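Long-range contacts in predicted metal-dependent phosphohydrolase (Magnetospirillum magnetotacticum MS-1, PDB 3KH1), which probably removes the 5'-phosphate from deoxyribonucleoside monophosphates, as a metal-dependent phosphohydrolase of the HD-domain family: residues I26-L31 and R142-L147; E61-G66 and T131-F136; A137-R142 and P172-G177. One frame throughout, in Å; residues are numbered along the deposited sequence.

Contact 1 (I26-L31 and R142-L147); sequences ILRQTL and RLQPLL
The backbones approach most closely where the CA atoms of Thr30 and Pro145 stand 6.3 Å apart, at a kink in helix 132-151 where the nitrogen of Pro145 has no hydrogen to offer the turn before. Contact is light, with 117 Å² buried over both sides. The Arg28 guanidinium presents an edge to the Pro145 ring, its NH2 lying 3.7 Å from Pro145 CG. Beside it, Thr30 OG1 meets CB of the same proline at 4.0 Å. A bend in the arginine chain at chi3 (49°) helps bring NH2 to this place, 2.9 Å from Thr30 OG1. That bond is weak, because the N-H points at the oxygen with an angle of only 128°. No hydrogen bond spans the two segments directly. Glu39 of strand 38-40 joins them instead: one carboxylate oxygen forms a salt bridge with Arg28 NE, and the other accepts a hydrogen bond from Gln144 NE2, which is also bonded to His47. Gln144 OE1 remains 4.2 Å from Arg28 NH2, too long for a bond. A calcium ion is bound about 3 Å from the Thr30 side chain. This junction of strand corner and core helix lies beside His44, consistent with the neighbourhood of the active site in an HD domain.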
# COMPACT_ATOMS: atom_id res chain seq x y z
N ILE A 26 -6.08 -11.68 -1.37
CA ILE A 26 -7.20 -11.50 -2.33
C ILE A 26 -6.60 -11.16 -3.68
O ILE A 26 -5.91 -10.13 -3.86
CB ILE A 26 -8.16 -10.42 -1.88
CG1 ILE A 26 -8.69 -10.66 -0.47
CG2 ILE A 26 -9.34 -10.28 -2.90
CD1 ILE A 26 -9.45 -11.98 -0.30
N LEU A 27 -6.83 -12.02 -4.65
CA LEU A 27 -6.21 -11.89 -5.99
C LEU A 27 -7.12 -11.29 -7.05
O LEU A 27 -8.32 -11.58 -7.13
CB LEU A 27 -5.72 -13.25 -6.48
CG LEU A 27 -4.71 -13.90 -5.50
CD1 LEU A 27 -4.22 -15.23 -5.92
CD2 LEU A 27 -3.53 -12.92 -5.19
N ARG A 28 -6.54 -10.44 -7.86
CA ARG A 28 -7.18 -9.79 -8.99
C ARG A 28 -6.87 -10.56 -10.27
O ARG A 28 -6.05 -11.48 -10.29
CB ARG A 28 -6.61 -8.37 -9.11
CG ARG A 28 -6.97 -7.50 -7.94
CD ARG A 28 -6.20 -6.21 -7.84
NE ARG A 28 -6.18 -5.49 -9.08
CZ ARG A 28 -7.08 -4.70 -9.60
NH1 ARG A 28 -8.10 -4.31 -8.87
NH2 ARG A 28 -6.87 -4.17 -10.83
N GLN A 29 -7.48 -10.14 -11.39
CA GLN A 29 -7.11 -10.71 -12.70
C GLN A 29 -5.97 -9.96 -13.40
O GLN A 29 -5.35 -10.51 -14.32
CB GLN A 29 -8.32 -10.75 -13.63
CG GLN A 29 -9.34 -11.73 -13.17
CD GLN A 29 -8.76 -13.13 -13.11
OE1 GLN A 29 -8.32 -13.67 -14.15
NE2 GLN A 29 -8.74 -13.74 -11.92
N THR A 30 -5.67 -8.75 -12.98
CA THR A 30 -4.51 -8.00 -13.43
C THR A 30 -3.27 -8.78 -13.14
O THR A 30 -3.12 -9.30 -12.08
CB THR A 30 -4.46 -6.64 -12.68
OG1 THR A 30 -5.73 -5.94 -12.80
CG2 THR A 30 -3.27 -5.81 -13.12
N LEU A 31 -2.39 -8.87 -14.12
CA LEU A 31 -1.08 -9.49 -13.93
C LEU A 31 -0.05 -8.45 -13.58
O LEU A 31 -0.14 -7.30 -13.99
CB LEU A 31 -0.63 -10.25 -15.18
CG LEU A 31 -1.58 -11.31 -15.73
CD1 LEU A 31 -0.97 -11.98 -16.98
CD2 LEU A 31 -1.91 -12.33 -14.67
N ARG A 142 -8.59 3.01 -12.21
CA ARG A 142 -8.97 2.51 -13.53
C ARG A 142 -7.81 2.60 -14.51
O ARG A 142 -7.73 1.83 -15.48
CB ARG A 142 -10.16 3.29 -14.06
CG ARG A 142 -11.46 3.05 -13.29
CD ARG A 142 -12.27 1.97 -13.89
NE ARG A 142 -11.63 0.69 -14.14
CZ ARG A 142 -11.47 -0.32 -13.26
NH1 ARG A 142 -11.96 -0.25 -12.01
NH2 ARG A 142 -10.88 -1.45 -13.65
N LEU A 143 -6.89 3.55 -14.31
CA LEU A 143 -5.73 3.69 -15.22
C LEU A 143 -4.75 2.56 -15.06
O LEU A 143 -4.19 2.04 -16.03
CB LEU A 143 -5.04 5.00 -14.89
CG LEU A 143 -3.75 5.33 -15.65
CD1 LEU A 143 -3.97 5.36 -17.18
CD2 LEU A 143 -3.13 6.66 -15.18
N GLN A 144 -4.48 2.20 -13.81
CA GLN A 144 -3.42 1.25 -13.55
C GLN A 144 -3.57 -0.11 -14.28
O GLN A 144 -2.57 -0.62 -14.84
CB GLN A 144 -3.16 1.10 -12.06
CG GLN A 144 -2.00 0.18 -11.64
CD GLN A 144 -2.42 -1.22 -11.32
OE1 GLN A 144 -3.56 -1.66 -11.60
NE2 GLN A 144 -1.52 -1.94 -10.61
N PRO A 145 -4.77 -0.70 -14.32
CA PRO A 145 -4.89 -1.96 -15.04
C PRO A 145 -4.63 -1.82 -16.53
O PRO A 145 -4.23 -2.79 -17.18
CB PRO A 145 -6.31 -2.46 -14.73
CG PRO A 145 -6.70 -1.67 -13.58
CD PRO A 145 -5.97 -0.42 -13.51
N LEU A 146 -4.94 -0.67 -17.10
CA LEU A 146 -4.62 -0.39 -18.51
C LEU A 146 -3.12 -0.41 -18.74
O LEU A 146 -2.61 -1.02 -19.70
CB LEU A 146 -5.23 0.92 -18.97
CG LEU A 146 -6.74 1.06 -18.81
CD1 LEU A 146 -7.19 2.46 -19.31
CD2 LEU A 146 -7.52 -0.04 -19.46
N LEU A 147 -2.40 0.24 -17.83
CA LEU A 147 -0.94 0.19 -17.86
C LEU A 147 -0.44 -1.22 -17.84
O LEU A 147 0.47 -1.60 -18.62
CB LEU A 147 -0.35 0.97 -16.68
CG LEU A 147 -0.65 2.48 -16.56
CD1 LEU A 147 -0.01 3.07 -15.31
CD2 LEU A 147 -0.16 3.25 -17.74

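Contact 2 (E61-G66 and T131-F136); sequences EAVQIG and TADARF
The side chains of Val63 and Asp133 run antiparallel alongside each other, at the place where the CA atoms of these residues come within 5.2 Å. Asp133 carries its carboxylate with CG beside the backbone N (chi1 -73°), and this sends OD1 across to the start of helix 65-74. There Gln64 N, at the N-cap position of that helix, donates to Asp133 OD1 over 2.9 Å. The donor meets the oxygen on its syn side, 21° out of the carboxylate plane. OD2 is turned to other partners: a water donates to it, 2.7 Å from Asp133 OD2, and in turn accepts from Gln64 NE2, while Arg67 of helix 65-74 supplies a salt bridge. The methyl contacts of Val63 and Ile65 hold for one of two conformers of each and are less certain than the Asp133 bond. Val63 CG1 lies against the Asp133 carboxylate, whereas CG2 lies over the first turn of helix 132-151, near Ala132 O and 3.9 Å from Ala132 CB. Farther along, Ile65 CD1 comes within 3.7 Å of Phe136 CE2, and Val68 adds to the same apolar patch. The chemistry thus divides: OD1 fixes the backbone at the helix start, OD2 is shared between water and Arg67, and the join is polar toward Gln64 but apolar toward Phe136.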
# COMPACT_ATOMS: atom_id res chain seq x y z
N GLU A 61 -7.96 21.13 -8.47
CA GLU A 61 -7.49 21.92 -7.31
C GLU A 61 -8.14 21.50 -5.97
O GLU A 61 -7.48 21.52 -4.90
CB GLU A 61 -7.68 23.44 -7.56
N ALA A 62 -9.42 21.11 -6.04
CA ALA A 62 -10.19 20.81 -4.85
C ALA A 62 -9.76 19.45 -4.25
O ALA A 62 -10.13 19.17 -3.08
CB ALA A 62 -11.76 20.83 -5.13
N VAL A 63 -8.96 18.62 -4.94
CA VAL A 63 -8.59 17.32 -4.38
C VAL A 63 -7.57 17.43 -3.23
O VAL A 63 -6.61 18.21 -3.31
CB VAL A 63 -8.12 16.37 -5.48
CG1 VAL A 63 -7.50 15.14 -4.89
CG2 VAL A 63 -9.31 15.98 -6.36
N GLN A 64 -7.79 16.66 -2.14
CA GLN A 64 -6.83 16.55 -1.07
C GLN A 64 -6.09 15.24 -1.30
O GLN A 64 -6.63 14.15 -1.11
CB GLN A 64 -7.54 16.54 0.28
CG GLN A 64 -8.20 17.87 0.64
CD GLN A 64 -8.51 17.92 2.12
OE1 GLN A 64 -7.64 18.22 2.94
NE2 GLN A 64 -9.73 17.53 2.48
N ILE A 65 -4.86 15.34 -1.78
CA ILE A 65 -4.14 14.17 -2.24
C ILE A 65 -3.88 13.15 -1.11
O ILE A 65 -3.93 11.96 -1.35
CB ILE A 65 -2.83 14.58 -2.97
CG1 ILE A 65 -3.16 15.30 -4.30
CG2 ILE A 65 -1.85 13.39 -3.11
CD1 ILE A 65 -3.74 14.40 -5.38
N GLY A 66 -3.59 13.60 0.10
CA GLY A 66 -3.40 12.68 1.21
C GLY A 66 -4.67 11.90 1.53
O GLY A 66 -4.62 10.73 1.91
N THR A 131 -17.56 12.62 -5.37
CA THR A 131 -16.79 13.76 -4.88
C THR A 131 -15.49 13.93 -5.68
O THR A 131 -15.07 13.06 -6.43
CB THR A 131 -16.42 13.58 -3.39
OG1 THR A 131 -15.56 12.44 -3.27
CG2 THR A 131 -17.68 13.38 -2.49
N ALA A 132 -14.85 15.09 -5.54
CA ALA A 132 -13.59 15.34 -6.23
C ALA A 132 -12.55 14.29 -5.86
O ALA A 132 -11.87 13.75 -6.74
CB ALA A 132 -13.06 16.80 -5.94
N ASP A 133 -12.39 14.02 -4.57
CA ASP A 133 -11.44 13.03 -4.15
C ASP A 133 -11.75 11.65 -4.74
O ASP A 133 -10.84 10.93 -5.17
CB ASP A 133 -11.38 12.93 -2.61
CG ASP A 133 -10.68 14.13 -1.95
OD1 ASP A 133 -10.04 14.98 -2.63
OD2 ASP A 133 -10.82 14.16 -0.71
N ALA A 134 -13.01 11.24 -4.71
CA ALA A 134 -13.39 9.93 -5.20
C ALA A 134 -13.18 9.81 -6.71
O ALA A 134 -12.79 8.74 -7.17
CB ALA A 134 -14.87 9.60 -4.81
N ARG A 135 -13.43 10.87 -7.47
CA ARG A 135 -13.21 10.83 -8.89
C ARG A 135 -11.74 10.68 -9.24
O ARG A 135 -11.38 9.92 -10.15
CB ARG A 135 -13.79 12.04 -9.63
CG ARG A 135 -15.31 11.99 -9.73
CD ARG A 135 -15.88 13.12 -10.54
NE ARG A 135 -16.20 14.22 -9.67
CZ ARG A 135 -15.52 15.35 -9.56
NH1 ARG A 135 -14.39 15.58 -10.25
NH2 ARG A 135 -15.97 16.27 -8.70
N PHE A 136 -10.86 11.36 -8.51
CA PHE A 136 -9.43 11.23 -8.79
C PHE A 136 -8.94 9.84 -8.37
O PHE A 136 -8.23 9.18 -9.09
CB PHE A 136 -8.63 12.36 -8.15
CG PHE A 136 -7.22 12.43 -8.62
CD1 PHE A 136 -6.93 12.73 -9.94
CD2 PHE A 136 -6.16 12.20 -7.73
CE1 PHE A 136 -5.63 12.75 -10.36
CE2 PHE A 136 -4.82 12.25 -8.16
CZ PHE A 136 -4.58 12.53 -9.46
O HOH W 1 -11.42 16.54 0.33

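Contact 3 (A137-R142 and P172-G177); sequences ADALDR and PRIEAG
Arg173 grips Asp138 side-on with two nitrogens, one for each carboxylate oxygen. Arg173 NH2 donates to Asp138 OD1 at 2.8 Å, and Arg173 NE donates to Asp138 OD2 at 2.9 Å. Both bonds are nearly straight and both use syn lone pairs, as expected when the carboxylate and guanidinium planes lie only 10° apart. This pair joins two helices of the mainly helical HD domain, helix 132-151 and helix 164-177. Asp138 points its carboxylate to the partner with CG anti to the backbone N (chi1 -171°), and a water donates to both its OD2 and Arg173 O, adding a second, indirect tie. Arg142 comes over one face of the Arg173 guanidinium, its CD 3.6 Å above that plane. Its own guanidinium is steeply inclined to that of Arg173, with Arg142 NH1 4.1 Å from Arg173 NH2 and Arg129 also close to Arg173. The Asp138 carboxylate probably offsets part of this positive charge. Exchanging Arg173 for a leucine would probably leave the buried Asp138 carboxylate without its paired donors and Arg142 CD without the flat group it lies over. Beyond the polar pair, the segment axes approach to 7.4 Å at 136° between their directions, closer to antiparallel than to parallel but well inclined. Ile174 lays CG1 against Arg142 CB at 3.7 Å, while Leu181 and Ala185 of helix 179-195 meet Ile174 from outside the segments. The backbones are tightest at Ala139 and Ile174, whose CA atoms are 3.9 Å apart, and small residues permit this: Ala139 CB abuts the carbonyl oxygens of Arg173 and Ile174 and rests 3.8 Å from Gly177 CA.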
# COMPACT_ATOMS: atom_id res chain seq x y z
N ALA A 137 -9.40 9.37 -7.20
CA ALA A 137 -9.07 8.01 -6.74
C ALA A 137 -9.51 6.96 -7.77
O ALA A 137 -8.73 6.06 -8.15
CB ALA A 137 -9.77 7.74 -5.40
N ASP A 138 -10.75 7.07 -8.24
CA ASP A 138 -11.29 6.10 -9.18
C ASP A 138 -10.54 6.16 -10.53
O ASP A 138 -10.28 5.12 -11.14
CB ASP A 138 -12.78 6.36 -9.41
CG ASP A 138 -13.46 5.26 -10.21
OD1 ASP A 138 -13.51 4.11 -9.72
OD2 ASP A 138 -13.97 5.59 -11.32
N ALA A 139 -10.17 7.36 -10.97
CA ALA A 139 -9.43 7.50 -12.23
C ALA A 139 -8.09 6.77 -12.15
O ALA A 139 -7.70 6.06 -13.09
CB ALA A 139 -9.25 8.99 -12.49
N LEU A 140 -7.40 6.90 -11.03
CA LEU A 140 -6.11 6.25 -10.87
C LEU A 140 -6.27 4.76 -10.82
O LEU A 140 -5.51 3.98 -11.42
CB LEU A 140 -5.43 6.71 -9.62
CG LEU A 140 -5.06 8.18 -9.58
CD1 LEU A 140 -4.71 8.58 -8.14
CD2 LEU A 140 -3.91 8.44 -10.52
N ASP A 141 -7.29 4.30 -10.12
CA ASP A 141 -7.58 2.88 -10.00
C ASP A 141 -7.94 2.24 -11.34
O ASP A 141 -7.63 1.07 -11.58
CB ASP A 141 -8.70 2.64 -9.02
CG ASP A 141 -8.85 1.19 -8.71
OD1 ASP A 141 -7.89 0.64 -8.13
OD2 ASP A 141 -9.91 0.67 -9.01
N ARG A 142 -8.59 3.01 -12.21
CA ARG A 142 -8.97 2.51 -13.53
C ARG A 142 -7.81 2.60 -14.51
O ARG A 142 -7.73 1.83 -15.48
CB ARG A 142 -10.16 3.29 -14.06
CG ARG A 142 -11.46 3.05 -13.29
CD ARG A 142 -12.27 1.97 -13.89
NE ARG A 142 -11.63 0.69 -14.14
CZ ARG A 142 -11.47 -0.32 -13.26
NH1 ARG A 142 -11.96 -0.25 -12.01
NH2 ARG A 142 -10.88 -1.45 -13.65
N PRO A 172 -14.27 6.90 -19.55
CA PRO A 172 -14.77 8.16 -19.00
C PRO A 172 -14.56 8.32 -17.49
O PRO A 172 -14.53 9.45 -16.98
CB PRO A 172 -16.26 8.11 -19.33
CG PRO A 172 -16.30 7.22 -20.57
CD PRO A 172 -15.29 6.17 -20.31
N ARG A 173 -14.37 7.22 -16.78
CA ARG A 173 -14.07 7.31 -15.36
C ARG A 173 -12.68 7.90 -15.11
O ARG A 173 -12.45 8.55 -14.10
CB ARG A 173 -14.24 5.96 -14.67
CG ARG A 173 -15.69 5.57 -14.52
CD ARG A 173 -15.93 4.11 -14.21
NE ARG A 173 -15.41 3.72 -12.93
CZ ARG A 173 -15.65 2.55 -12.35
NH1 ARG A 173 -16.42 1.64 -12.96
NH2 ARG A 173 -15.11 2.27 -11.18
N ILE A 174 -11.74 7.64 -16.00
CA ILE A 174 -10.43 8.27 -15.93
C ILE A 174 -10.55 9.75 -16.26
O ILE A 174 -10.06 10.63 -15.54
CB ILE A 174 -9.40 7.53 -16.80
CG1 ILE A 174 -9.36 6.02 -16.41
CG2 ILE A 174 -8.03 8.18 -16.64
CD1 ILE A 174 -8.46 5.18 -17.33
N GLU A 175 -11.24 10.04 -17.36
CA GLU A 175 -11.47 11.42 -17.79
C GLU A 175 -12.11 12.25 -16.69
O GLU A 175 -11.78 13.41 -16.54
CB GLU A 175 -12.36 11.43 -19.04
CG GLU A 175 -12.50 12.75 -19.70
CD GLU A 175 -11.33 13.15 -20.58
OE1 GLU A 175 -10.33 12.39 -20.67
OE2 GLU A 175 -11.39 14.27 -21.18
N ALA A 176 -13.03 11.64 -15.95
CA ALA A 176 -13.74 12.34 -14.90
C ALA A 176 -12.81 12.83 -13.78
O ALA A 176 -13.14 13.82 -13.10
CB ALA A 176 -14.89 11.47 -14.35
N GLY A 177 -11.66 12.16 -13.59
CA GLY A 177 -10.67 12.55 -12.60
C GLY A 177 -9.56 13.43 -13.13
O GLY A 177 -9.00 14.23 -12.40
O HOH W 2 -14.41 8.24 -11.93

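All three contacts use helix 132-151, taken at successive places along it. Contact 2, at its start, is partly buried, its centre about 15 Å from the centre of the chain; contacts 1 and 3 are buried, their centres about 9 and 10 Å from it. Contacts 1 and 3 share Arg142 and touch where Leu146 CD1 meets Ile174 CD1 at 3.6 Å, whereas contacts 2 and 3 meet through Phe136 and Gly177. The chemistry shifts along the helix: a carboxylate bonded to a helix-start N-H, with a water and an apolar patch, in contact 2; a direct salt bridge with close helix packing in contact 3; and in contact 1 light touching beside the bound calcium, with Glu39 as intermediary.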